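Local coordinates for protein transcriptional regulator, BadM/Rrf2 family (Thermincola potens, PDB 4CIC) that probably binds DNA as an Rrf2-family transcription factor of the IscR type, linked to the regulation of iron-sulfur cluster biogenesis, at residues I83-E88 / S123-L128; A17-A22 / A134-D139; Q23-G28 / R73-I78; V52-K55 / K60-R63. The protein carries 3 engineered substitutions. All coordinates share one frame; numbering follows the deposited sequence.

Overall arrangement
All four contacts belong to one winged helix-turn-helix subunit of an Rrf2-type dimer. Contact 1 joins helix 80-87 to the long helix 112-129 and carries the sodium site; contact 2 sets helix 133-143 against helix 9-23. Their centres lie about 16 Å apart, both touch the second subunit, and I83 packs on M18 between them. Contact 3, about 8 Å from contact 2 between centres, adds two loops beside it, with P75 and R76 resting on A134. Contact 4, in the wing region, is about 21 Å from contact 1 between centres, yet V52 and L53 pack on V86 and L87, tying the presumed DNA-binding end to the helix that holds the sodium.

Contact 1: residues I83-E88 / S123-L128; sequences IIRVLE and SIEEVL. With NA (sodium ion), chain D.
I84 and R85 of helix 80-87 reach across to L128 and E125 of helix 112-129, the long helix through which the winged helix-turn-helix body of an Rrf2-type regulator meets its dimer mate. I84 takes the apolar share: its CG1 lies 4.2 Å from CD1 of L128, the two side chains crossing at about a right angle. Both are buried, and branched aliphatics suit a place where I84 also touches V15 of helix 9-23 while L128 packs on V120 of the second subunit. R85, the next residue, spans the distance to helix 112-129 with its long chain. That chain runs extended from CG to NE, and NH2 donates to OE2 of E125 at 3.1 Å, with an N-H...O angle of 147°. The acceptor lies in the guanidinium plane, and is met on the anti side of the carboxylate, whose own plane is turned 61° from that of the arginine. In E125 a chi1 of -179° swings CG to the far side from the backbone N, and the chain extends beyond. The same NH2 forms a second salt bridge with D129, one helical turn further on, so two acids of helix 112-129 hold this end of the arginine. An alanine in place of E125 would remove one of these carboxylates and is likely to leave R85 NH2 to D129 and its guanidinium freer to turn. At the end of the helix the backbone carbonyls of R85, V86 and E88 bind a sodium ion, R85 O and V86 O at 2.5 Å each and E88 O at 2.2 Å.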
loop_
_atom_site.group_PDB
_atom_site.type_symbol
_atom_site.label_atom_id
_atom_site.label_comp_id
_atom_site.label_asym_id
_atom_site.label_seq_id
_atom_site.Cartn_x
_atom_site.Cartn_y
_atom_site.Cartn_z
ATOM N N ILE A 83 1.862 -1.652 15.446
ATOM C CA ILE A 83 0.469 -2.037 15.568
ATOM C C ILE A 83 0.073 -2.886 14.355
ATOM O O ILE A 83 -0.560 -3.936 14.486
ATOM C CB ILE A 83 -0.433 -0.791 15.627
ATOM C CG1 ILE A 83 -0.070 0.057 16.851
ATOM C CG2 ILE A 83 -1.885 -1.200 15.576
ATOM C CD1 ILE A 83 -0.697 1.454 16.810
ATOM N N ILE A 84 0.468 -2.435 13.169
ATOM C CA ILE A 84 0.141 -3.160 11.949
ATOM C C ILE A 84 0.791 -4.551 11.960
ATOM O O ILE A 84 0.151 -5.537 11.626
ATOM C CB ILE A 84 0.580 -2.359 10.704
ATOM C CG1 ILE A 84 -0.210 -1.038 10.613
ATOM C CG2 ILE A 84 0.404 -3.174 9.441
ATOM C CD1 ILE A 84 -1.701 -1.194 10.759
ATOM N N ARG A 85 2.054 -4.640 12.348
ATOM C CA ARG A 85 2.709 -5.950 12.440
ATOM C C ARG A 85 1.998 -6.946 13.362
ATOM O O ARG A 85 1.861 -8.133 13.037
ATOM C CB ARG A 85 4.160 -5.805 12.874
ATOM C CG ARG A 85 5.076 -5.370 11.758
ATOM C CD ARG A 85 6.503 -5.348 12.232
ATOM N NE ARG A 85 7.346 -4.625 11.295
ATOM C CZ ARG A 85 7.637 -3.336 11.412
ATOM N NH1 ARG A 85 7.153 -2.649 12.435
ATOM N NH2 ARG A 85 8.413 -2.741 10.514
ATOM N N VAL A 86 1.537 -6.457 14.504
ATOM C CA VAL A 86 0.802 -7.299 15.441
ATOM C C VAL A 86 -0.470 -7.862 14.778
ATOM O O VAL A 86 -0.762 -9.061 14.857
ATOM C CB VAL A 86 0.451 -6.506 16.700
ATOM C CG1 VAL A 86 -0.693 -7.172 17.445
ATOM C CG2 VAL A 86 1.684 -6.368 17.565
ATOM N N LEU A 87 -1.210 -7.008 14.088
ATOM C CA LEU A 87 -2.502 -7.428 13.565
ATOM C C LEU A 87 -2.365 -8.350 12.352
ATOM O O LEU A 87 -3.241 -9.161 12.067
ATOM C CB LEU A 87 -3.353 -6.210 13.214
ATOM C CG LEU A 87 -3.679 -5.277 14.387
ATOM C CD1 LEU A 87 -4.428 -4.063 13.868
ATOM C CD2 LEU A 87 -4.474 -6.008 15.457
ATOM N N GLU A 88 -1.266 -8.211 11.632
ATOM C CA GLU A 88 -1.110 -9.015 10.415
ATOM C C GLU A 88 -0.551 -10.412 10.694
ATOM O O GLU A 88 0.085 -10.639 11.714
ATOM C CB GLU A 88 -0.309 -8.234 9.388
ATOM C CG GLU A 88 -1.226 -7.429 8.457
ATOM C CD GLU A 88 -2.215 -6.509 9.198
ATOM O OE1 GLU A 88 -1.764 -5.601 9.915
ATOM O OE2 GLU A 88 -3.449 -6.645 9.026
ATOM N N SER A 123 8.706 1.109 1.227
ATOM C CA SER A 123 8.412 2.522 1.446
ATOM C C SER A 123 7.273 2.667 2.445
ATOM O O SER A 123 7.301 3.570 3.284
ATOM C CB SER A 123 8.045 3.242 0.151
ATOM O OG SER A 123 6.724 2.917 -0.260
ATOM N N ILE A 124 6.277 1.789 2.348
ATOM C CA ILE A 124 5.182 1.764 3.332
ATOM C C ILE A 124 5.701 1.455 4.739
ATOM O O ILE A 124 5.320 2.122 5.734
ATOM C CB ILE A 124 4.119 0.720 2.964
ATOM C CG1 ILE A 124 3.459 1.084 1.631
ATOM C CG2 ILE A 124 3.087 0.574 4.104
ATOM C CD1 ILE A 124 2.506 0.005 1.128
ATOM N N GLU A 125 6.562 0.442 4.830
ATOM C CA GLU A 125 7.182 0.083 6.103
ATOM C C GLU A 125 7.961 1.262 6.667
ATOM O O GLU A 125 7.913 1.530 7.889
ATOM C CB GLU A 125 8.090 -1.139 5.947
ATOM C CG GLU A 125 8.756 -1.584 7.250
ATOM C CD GLU A 125 9.722 -2.743 7.035
ATOM O OE1 GLU A 125 10.009 -3.066 5.861
ATOM O OE2 GLU A 125 10.193 -3.327 8.035
ATOM N N GLU A 126 8.644 2.002 5.796
ATOM C CA GLU A 126 9.398 3.157 6.274
ATOM C C GLU A 126 8.491 4.259 6.833
ATOM O O GLU A 126 8.789 4.827 7.893
ATOM C CB GLU A 126 10.325 3.727 5.201
ATOM C CG GLU A 126 11.591 4.334 5.807
ATOM C CD GLU A 126 12.023 5.640 5.154
ATOM O OE1 GLU A 126 11.534 5.958 4.048
ATOM O OE2 GLU A 126 12.858 6.351 5.757
ATOM N N VAL A 127 7.399 4.569 6.134
ATOM C CA VAL A 127 6.475 5.593 6.627
ATOM C C VAL A 127 5.896 5.172 7.964
ATOM O O VAL A 127 5.927 5.954 8.930
ATOM C CB VAL A 127 5.306 5.866 5.650
ATOM C CG1 VAL A 127 4.276 6.801 6.294
ATOM C CG2 VAL A 127 5.831 6.469 4.347
ATOM N N LEU A 128 5.411 3.935 8.054
ATOM C CA LEU A 128 4.690 3.529 9.271
ATOM C C LEU A 128 5.622 3.346 10.466
ATOM O O LEU A 128 5.196 3.428 11.627
ATOM C CB LEU A 128 3.845 2.283 9.046
ATOM C CG LEU A 128 2.737 2.455 7.987
ATOM C CD1 LEU A 128 1.988 1.169 7.797
ATOM C CD2 LEU A 128 1.794 3.580 8.409
HETATM NA NA NA D . 0.989 -10.412 13.720
#

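Contact 2: residues A17-A22 / A134-D139; sequences AMFDLA and ADMLKD
F19 on helix 9-23 lodges against M136 and L137 on helix 133-143, and A22, one turn further along, meets L137 from the same side. The two short helical segments approach to 9.9 Å between axes and cross at -71°, so the contact is concentrated at a few residues and does not run along the helices. Apolar packing does most of the work. The ring of F19 stands out from its helix with CG anti to the backbone N (chi1 -178°), which carries CE1 to within 3.5 Å of M136 CB. CD2 of L137 comes 3.8 Å from the same CE1 and also lies 4.1 Å from CB of A22. The small alanine suits this place because it lets the branched end of L137 settle close to the helix backbone, where CD1 is 3.7 Å from A22 O. A second kind of contact involves sulfur: M136 SD sits 5.3 Å from the centroid of the F19 ring, 47° off its normal, an oblique Met-aromatic contact. The bend of M136 at chi3 turns its methyl CE back onto the CD1 and CG side of the ring. A third is between ring and backbone, since L137 N lies at the edge of the F19 ring, near its plane. V112 of the second subunit packs on F19 and T113 of that subunit on M136, while L133 covers A22 from its own chain. Steeply crossed helix packing of this kind fixes the C-terminal helix onto the first long helix of the winged helix-turn-helix domain, beside the dimer interface.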
loop_
_atom_site.group_PDB
_atom_site.type_symbol
_atom_site.label_atom_id
_atom_site.label_comp_id
_atom_site.label_asym_id
_atom_site.label_seq_id
_atom_site.Cartn_x
_atom_site.Cartn_y
_atom_site.Cartn_z
ATOM N N ALA A 17 -8.218 2.768 17.448
ATOM C CA ALA A 17 -8.447 2.405 18.853
ATOM C C ALA A 17 -7.193 2.697 19.675
ATOM O O ALA A 17 -7.281 3.185 20.816
ATOM C CB ALA A 17 -8.817 0.935 18.951
ATOM N N MET A 18 -6.024 2.422 19.085
ATOM C CA MET A 18 -4.765 2.666 19.785
ATOM C C MET A 18 -4.551 4.152 19.957
ATOM O O MET A 18 -4.049 4.592 20.996
ATOM C CB MET A 18 -3.583 2.034 19.043
ATOM C CG MET A 18 -3.590 0.495 19.098
ATOM S SD MET A 18 -3.241 -0.081 20.802
ATOM C CE MET A 18 -1.565 0.466 21.017
ATOM N N PHE A 19 -4.953 4.935 18.961
ATOM C CA PHE A 19 -4.815 6.381 19.080
ATOM C C PHE A 19 -5.761 6.930 20.153
ATOM O O PHE A 19 -5.394 7.819 20.925
ATOM C CB PHE A 19 -5.015 7.101 17.740
ATOM C CG PHE A 19 -4.821 8.585 17.843
ATOM C CD1 PHE A 19 -3.574 9.113 18.158
ATOM C CD2 PHE A 19 -5.887 9.445 17.680
ATOM C CE1 PHE A 19 -3.397 10.499 18.299
ATOM C CE2 PHE A 19 -5.720 10.816 17.824
ATOM C CZ PHE A 19 -4.462 11.340 18.116
ATOM N N ASP A 20 -6.981 6.410 20.197
ATOM C CA ASP A 20 -7.916 6.836 21.254
ATOM C C ASP A 20 -7.309 6.541 22.623
ATOM O O ASP A 20 -7.338 7.398 23.542
ATOM C CB ASP A 20 -9.272 6.143 21.067
ATOM C CG ASP A 20 -10.325 6.611 22.079
ATOM O OD1 ASP A 20 -10.214 6.260 23.271
ATOM O OD2 ASP A 20 -11.273 7.325 21.662
ATOM N N LEU A 21 -6.740 5.350 22.799
ATOM C CA LEU A 21 -6.030 5.075 24.055
ATOM C C LEU A 21 -4.861 6.039 24.312
ATOM O O LEU A 21 -4.641 6.477 25.447
ATOM C CB LEU A 21 -5.547 3.624 24.096
ATOM C CG LEU A 21 -6.659 2.579 24.176
ATOM C CD1 LEU A 21 -6.095 1.180 23.951
ATOM C CD2 LEU A 21 -7.273 2.656 25.593
ATOM N N ALA A 22 -4.119 6.398 23.265
ATOM C CA ALA A 22 -3.036 7.379 23.425
ATOM C C ALA A 22 -3.555 8.724 23.933
ATOM O O ALA A 22 -2.921 9.377 24.788
ATOM C CB ALA A 22 -2.257 7.567 22.087
ATOM N N ALA A 134 2.937 9.056 19.766
ATOM C CA ALA A 134 3.229 10.405 20.275
ATOM C C ALA A 134 3.224 11.435 19.143
ATOM O O ALA A 134 2.766 12.566 19.322
ATOM C CB ALA A 134 4.558 10.444 21.018
ATOM N N ASP A 135 3.764 11.059 17.984
ATOM C CA ASP A 135 3.731 11.962 16.841
ATOM C C ASP A 135 2.287 12.292 16.463
ATOM O O ASP A 135 1.958 13.434 16.127
ATOM C CB ASP A 135 4.380 11.297 15.620
ATOM C CG ASP A 135 5.899 11.177 15.717
ATOM O OD1 ASP A 135 6.552 12.088 16.251
ATOM O OD2 ASP A 135 6.444 10.163 15.214
ATOM N N MET A 136 1.435 11.272 16.482
ATOM C CA MET A 136 0.024 11.466 16.168
ATOM C C MET A 136 -0.654 12.379 17.209
ATOM O O MET A 136 -1.448 13.257 16.853
ATOM C CB MET A 136 -0.682 10.107 16.048
ATOM C CG MET A 136 -0.228 9.271 14.799
ATOM S SD MET A 136 -0.992 7.650 14.839
ATOM C CE MET A 136 -2.700 8.015 14.467
ATOM N N LEU A 137 -0.307 12.207 18.476
ATOM C CA LEU A 137 -0.828 13.117 19.510
ATOM C C LEU A 137 -0.446 14.576 19.259
ATOM O O LEU A 137 -1.277 15.484 19.406
ATOM C CB LEU A 137 -0.357 12.687 20.902
ATOM C CG LEU A 137 -0.979 11.425 21.496
ATOM C CD1 LEU A 137 -0.266 11.055 22.802
ATOM C CD2 LEU A 137 -2.463 11.625 21.757
ATOM N N LYS A 138 0.817 14.802 18.905
ATOM C CA LYS A 138 1.271 16.139 18.534
ATOM C C LYS A 138 0.524 16.720 17.331
ATOM O O LYS A 138 0.080 17.875 17.369
ATOM C CB LYS A 138 2.775 16.146 18.290
ATOM C CG LYS A 138 3.574 15.893 19.551
ATOM C CD LYS A 138 5.055 15.803 19.251
ATOM C CE LYS A 138 5.846 15.623 20.525
ATOM N NZ LYS A 138 7.312 15.774 20.300
ATOM N N ASP A 139 0.391 15.928 16.267
ATOM C CA ASP A 139 -0.352 16.375 15.094
ATOM C C ASP A 139 -1.813 16.701 15.424
ATOM O O ASP A 139 -2.355 17.698 14.941
ATOM C CB ASP A 139 -0.264 15.335 13.979
ATOM C CG ASP A 139 1.100 15.311 13.318
ATOM O OD1 ASP A 139 2.046 15.908 13.879
ATOM O OD2 ASP A 139 1.228 14.696 12.237
#

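Contact 3: residues Q23-G28 / R73-I78; sequences QHFGEG and REPRDI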
loop_
_atom_site.group_PDB
_atom_site.type_symbol
_atom_site.label_atom_id
_atom_site.label_comp_id
_atom_site.label_asym_id
_atom_site.label_seq_id
_atom_site.Cartn_x
_atom_site.Cartn_y
_atom_site.Cartn_z
ATOM N N GLN A 23 -4.708 9.136 23.406
ATOM C CA GLN A 23 -5.344 10.400 23.803
ATOM C C GLN A 23 -5.798 10.387 25.243
ATOM O O GLN A 23 -5.988 11.444 25.831
ATOM C CB GLN A 23 -6.557 10.706 22.925
ATOM C CG GLN A 23 -6.119 11.098 21.508
ATOM C CD GLN A 23 -7.289 11.487 20.608
ATOM O OE1 GLN A 23 -8.132 10.654 20.266
ATOM N NE2 GLN A 23 -7.332 12.753 20.209
ATOM N N HIS A 24 -5.969 9.198 25.809
ATOM C CA HIS A 24 -6.417 9.105 27.204
ATOM C C HIS A 24 -5.360 8.557 28.155
ATOM O O HIS A 24 -5.652 8.284 29.325
ATOM C CB HIS A 24 -7.684 8.246 27.279
ATOM C CG HIS A 24 -8.862 8.869 26.598
ATOM N ND1 HIS A 24 -9.105 8.731 25.254
ATOM C CD2 HIS A 24 -9.859 9.651 27.086
ATOM C CE1 HIS A 24 -10.202 9.399 24.932
ATOM N NE2 HIS A 24 -10.676 9.965 26.028
ATOM N N PHE A 25 -4.129 8.412 27.672
ATOM C CA PHE A 25 -3.071 7.730 28.414
ATOM C C PHE A 25 -2.800 8.383 29.765
ATOM O O PHE A 25 -2.688 7.696 30.765
ATOM C CB PHE A 25 -1.800 7.688 27.567
ATOM C CG PHE A 25 -0.671 6.865 28.160
ATOM C CD1 PHE A 25 -0.882 5.564 28.585
ATOM C CD2 PHE A 25 0.605 7.391 28.231
ATOM C CE1 PHE A 25 0.172 4.812 29.113
ATOM C CE2 PHE A 25 1.674 6.645 28.723
ATOM C CZ PHE A 25 1.453 5.355 29.171
ATOM N N GLY A 26 -2.688 9.702 29.776
ATOM C CA GLY A 26 -2.408 10.414 31.015
ATOM C C GLY A 26 -3.542 10.326 32.015
ATOM O O GLY A 26 -3.327 10.221 33.230
ATOM N N GLU A 27 -4.761 10.379 31.503
ATOM C CA GLU A 27 -5.926 10.425 32.374
ATOM C C GLU A 27 -6.233 9.074 32.991
ATOM O O GLU A 27 -6.859 9.000 34.043
ATOM C CB GLU A 27 -7.133 10.948 31.606
ATOM C CG GLU A 27 -7.047 12.437 31.321
ATOM C CD GLU A 27 -8.316 12.984 30.700
ATOM O OE1 GLU A 27 -9.124 12.181 30.181
ATOM O OE2 GLU A 27 -8.510 14.218 30.743
ATOM N N GLY A 28 -5.799 8.003 32.335
ATOM C CA GLY A 28 -6.004 6.667 32.865
ATOM C C GLY A 28 -6.943 5.805 32.041
ATOM O O GLY A 28 -7.314 6.161 30.924
ATOM N N ARG A 73 2.499 0.489 26.732
ATOM C CA ARG A 73 3.756 1.209 26.502
ATOM C C ARG A 73 3.398 2.674 26.271
ATOM O O ARG A 73 2.267 2.976 25.894
ATOM C CB ARG A 73 4.474 0.691 25.247
ATOM C CG ARG A 73 4.765 -0.786 25.252
ATOM C CD ARG A 73 6.073 -1.076 24.538
ATOM N NE ARG A 73 6.063 -0.729 23.111
ATOM C CZ ARG A 73 5.724 -1.570 22.138
ATOM N NH1 ARG A 73 5.340 -2.803 22.440
ATOM N NH2 ARG A 73 5.765 -1.180 20.865
ATOM N N GLU A 74 4.359 3.571 26.466
ATOM C CA GLU A 74 4.116 5.004 26.265
ATOM C C GLU A 74 3.931 5.231 24.774
ATOM O O GLU A 74 4.502 4.501 23.987
ATOM C CB GLU A 74 5.305 5.827 26.754
ATOM C CG GLU A 74 5.460 5.858 28.300
ATOM C CD GLU A 74 6.786 6.452 28.759
ATOM O OE1 GLU A 74 7.179 7.524 28.256
ATOM O OE2 GLU A 74 7.438 5.840 29.628
ATOM N N PRO A 75 3.124 6.229 24.390
ATOM C CA PRO A 75 2.892 6.444 22.958
ATOM C C PRO A 75 4.178 6.656 22.158
ATOM O O PRO A 75 4.228 6.231 20.978
ATOM C CB PRO A 75 2.003 7.698 22.921
ATOM C CG PRO A 75 1.234 7.637 24.284
ATOM C CD PRO A 75 2.241 7.056 25.239
ATOM N N ARG A 76 5.198 7.253 22.755
ATOM C CA ARG A 76 6.461 7.485 22.037
ATOM C C ARG A 76 7.199 6.183 21.706
ATOM O O ARG A 76 8.077 6.167 20.833
ATOM C CB ARG A 76 7.381 8.422 22.824
ATOM C CG ARG A 76 7.861 7.828 24.135
ATOM C CD ARG A 76 8.478 8.884 25.066
ATOM N NE ARG A 76 8.946 8.223 26.284
ATOM C CZ ARG A 76 10.195 7.809 26.469
ATOM N NH1 ARG A 76 11.107 8.020 25.529
ATOM N NH2 ARG A 76 10.534 7.196 27.594
ATOM N N ASP A 77 6.838 5.104 22.399
ATOM C CA ASP A 77 7.449 3.788 22.175
ATOM C C ASP A 77 6.549 2.844 21.367
ATOM O O ASP A 77 6.777 1.636 21.350
ATOM C CB ASP A 77 7.800 3.126 23.510
ATOM C CG ASP A 77 8.884 3.892 24.273
ATOM O OD1 ASP A 77 9.829 4.396 23.618
ATOM O OD2 ASP A 77 8.796 3.996 25.518
ATOM N N ILE A 78 5.512 3.382 20.734
ATOM C CA ILE A 78 4.673 2.557 19.862
ATOM C C ILE A 78 4.647 3.167 18.470
ATOM O O ILE A 78 4.040 4.218 18.268
ATOM C CB ILE A 78 3.214 2.426 20.410
ATOM C CG1 ILE A 78 3.236 1.820 21.808
ATOM C CG2 ILE A 78 2.373 1.555 19.455
ATOM C CD1 ILE A 78 1.884 1.841 22.518
#
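The F25 ring is approached obliquely by P75 CD, E74 CA and R73 O, its CD2 lying 3.4 Å from P75 CD and its CE2 3.8 Å from E74 CA. Two guanidinium groups brace that turn. The edge of R73 presents both NE and NH2 to D77 O, each at 3.0 Å, so one carbonyl oxygen is gripped side-on in the guanidinium plane. At the edge of R76, NE reaches OE1 of E74 at 2.7 Å in a nearly straight hydrogen bond (170°), part of a salt bridge, that meets the carboxylate from above its plane, while OD2 of D77 lies above one face of the R76 group, displaced toward its rim. The rigid proline ring offers F25 a firm apolar surface. R73 O, buried by this packing, has no polar partner in the model. Replacing F25 with an alanine would probably uncover P75 and the aliphatic part of E74, opening a gap between the loops. Around the contact, F25 also touches L71 of strand 68-71, P75 packs on A22 of helix 9-23 and L133 of helix 133-143, and the I78 backbone bonds to that of L133, joining both loops to these helices and the wing strand.

Contact 4: residues V52-K55 / K60-R63; sequences VLRK and KSVR
R54, near the end of helix 43-55, and K60, early in strand 59-62, bring their CA atoms to 5.7 Å where the chain turns from helix into hairpin. Only four residues separate the two segments, so this is the tight corner of a winged helix-turn-helix: the helix that in this family probably enters the DNA groove is followed, after a short loop, by the first strand of the wing. The strand pairs antiparallel with 68-71 through backbone bonds of K60 with I70 and of V62 with G68, which builds the two-stranded hairpin. The segments bury just 99 Å² between them, and the residues that touch, R54, K60 and S61, are all exposed and polar.

Alternation along the strand decides which side chains face the helix. K60 points away from the helix at its first side-chain bond, and this lysine packs instead on I70 and A72; S61, one residue on, points toward the helix. Being small, the serine lets the arginine pass close above it. R54 sends its chain out past the strand, its CG 4.4 Å from K60 CA, and then bends at chi3 (110°) to swing the guanidinium over S61. Y69 of the neighbouring strand touches both R54 and S61, adding to the support from the hairpin. A basic residue here would be consistent with a surface that approaches nucleic acid. Across the face of the guanidinium, the nearest atom of the strand is S61 CB, 3.9 Å from NH1.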
loop_
_atom_site.group_PDB
_atom_site.type_symbol
_atom_site.label_atom_id
_atom_site.label_comp_id
_atom_site.label_asym_id
_atom_site.label_seq_id
_atom_site.Cartn_x
_atom_site.Cartn_y
_atom_site.Cartn_z
ATOM N N VAL A 52 -6.271 -9.168 20.788
ATOM C CA VAL A 52 -4.979 -9.394 20.154
ATOM C C VAL A 52 -3.938 -8.367 20.607
ATOM O O VAL A 52 -2.813 -8.726 20.944
ATOM C CB VAL A 52 -5.109 -9.410 18.607
ATOM C CG1 VAL A 52 -3.760 -9.654 17.960
ATOM C CG2 VAL A 52 -6.106 -10.483 18.196
ATOM N N LEU A 53 -4.325 -7.098 20.656
ATOM C CA LEU A 53 -3.405 -6.051 21.081
ATOM C C LEU A 53 -2.946 -6.294 22.515
ATOM O O LEU A 53 -1.814 -5.978 22.877
ATOM C CB LEU A 53 -4.066 -4.680 20.955
ATOM C CG LEU A 53 -4.393 -4.252 19.525
ATOM C CD1 LEU A 53 -5.179 -2.970 19.559
ATOM C CD2 LEU A 53 -3.102 -4.043 18.768
ATOM N N ARG A 54 -3.820 -6.891 23.313
ATOM C CA ARG A 54 -3.491 -7.205 24.714
ATOM C C ARG A 54 -2.480 -8.345 24.803
ATOM O O ARG A 54 -1.504 -8.267 25.546
ATOM C CB ARG A 54 -4.755 -7.558 25.492
ATOM C CG ARG A 54 -4.661 -7.263 26.982
ATOM C CD ARG A 54 -5.982 -7.523 27.683
ATOM N NE ARG A 54 -5.902 -8.695 28.547
ATOM C CZ ARG A 54 -6.937 -9.221 29.192
ATOM N NH1 ARG A 54 -8.141 -8.680 29.067
ATOM N NH2 ARG A 54 -6.767 -10.293 29.954
ATOM N N LYS A 55 -2.710 -9.402 24.032
ATOM C CA LYS A 55 -1.772 -10.523 23.983
ATOM C C LYS A 55 -0.397 -10.048 23.524
ATOM O O LYS A 55 0.626 -10.568 23.965
ATOM C CB LYS A 55 -2.272 -11.608 23.027
ATOM C CG LYS A 55 -3.488 -12.379 23.510
ATOM C CD LYS A 55 -3.783 -13.541 22.561
ATOM C CE LYS A 55 -5.048 -14.302 22.955
ATOM N NZ LYS A 55 -6.286 -13.589 22.534
ATOM N N LYS A 60 -3.192 -2.979 28.083
ATOM C CA LYS A 60 -3.409 -3.767 29.283
ATOM C C LYS A 60 -4.751 -3.404 29.898
ATOM O O LYS A 60 -5.274 -2.308 29.688
ATOM C CB LYS A 60 -2.272 -3.570 30.288
ATOM C CG LYS A 60 -1.994 -2.126 30.625
ATOM C CD LYS A 60 -0.872 -1.984 31.649
ATOM C CE LYS A 60 -1.288 -2.505 33.010
ATOM N NZ LYS A 60 -0.174 -2.372 33.991
ATOM N N SER A 61 -5.305 -4.356 30.634
ATOM C CA SER A 61 -6.562 -4.185 31.328
ATOM C C SER A 61 -6.274 -3.866 32.788
ATOM O O SER A 61 -5.319 -4.387 33.371
ATOM C CB SER A 61 -7.384 -5.470 31.229
ATOM O OG SER A 61 -8.493 -5.433 32.105
ATOM N N VAL A 62 -7.084 -2.993 33.375
ATOM C CA VAL A 62 -6.948 -2.683 34.792
ATOM C C VAL A 62 -8.287 -2.912 35.509
ATOM O O VAL A 62 -9.354 -2.749 34.915
ATOM C CB VAL A 62 -6.459 -1.247 34.999
ATOM C CG1 VAL A 62 -5.137 -1.023 34.285
ATOM C CG2 VAL A 62 -7.477 -0.291 34.480
ATOM N N ARG A 63 -8.229 -3.292 36.782
ATOM C CA ARG A 63 -9.423 -3.722 37.516
ATOM C C ARG A 63 -10.096 -2.646 38.379
ATOM O O ARG A 63 -10.853 -2.979 39.291
ATOM C CB ARG A 63 -9.080 -4.903 38.425
ATOM C CG ARG A 63 -8.175 -5.955 37.819
ATOM C CD ARG A 63 -7.790 -6.973 38.883
ATOM N NE ARG A 63 -6.801 -7.938 38.416
ATOM C CZ ARG A 63 -6.226 -8.851 39.195
ATOM N NH1 ARG A 63 -6.543 -8.920 40.482
ATOM N NH2 ARG A 63 -5.334 -9.692 38.690
#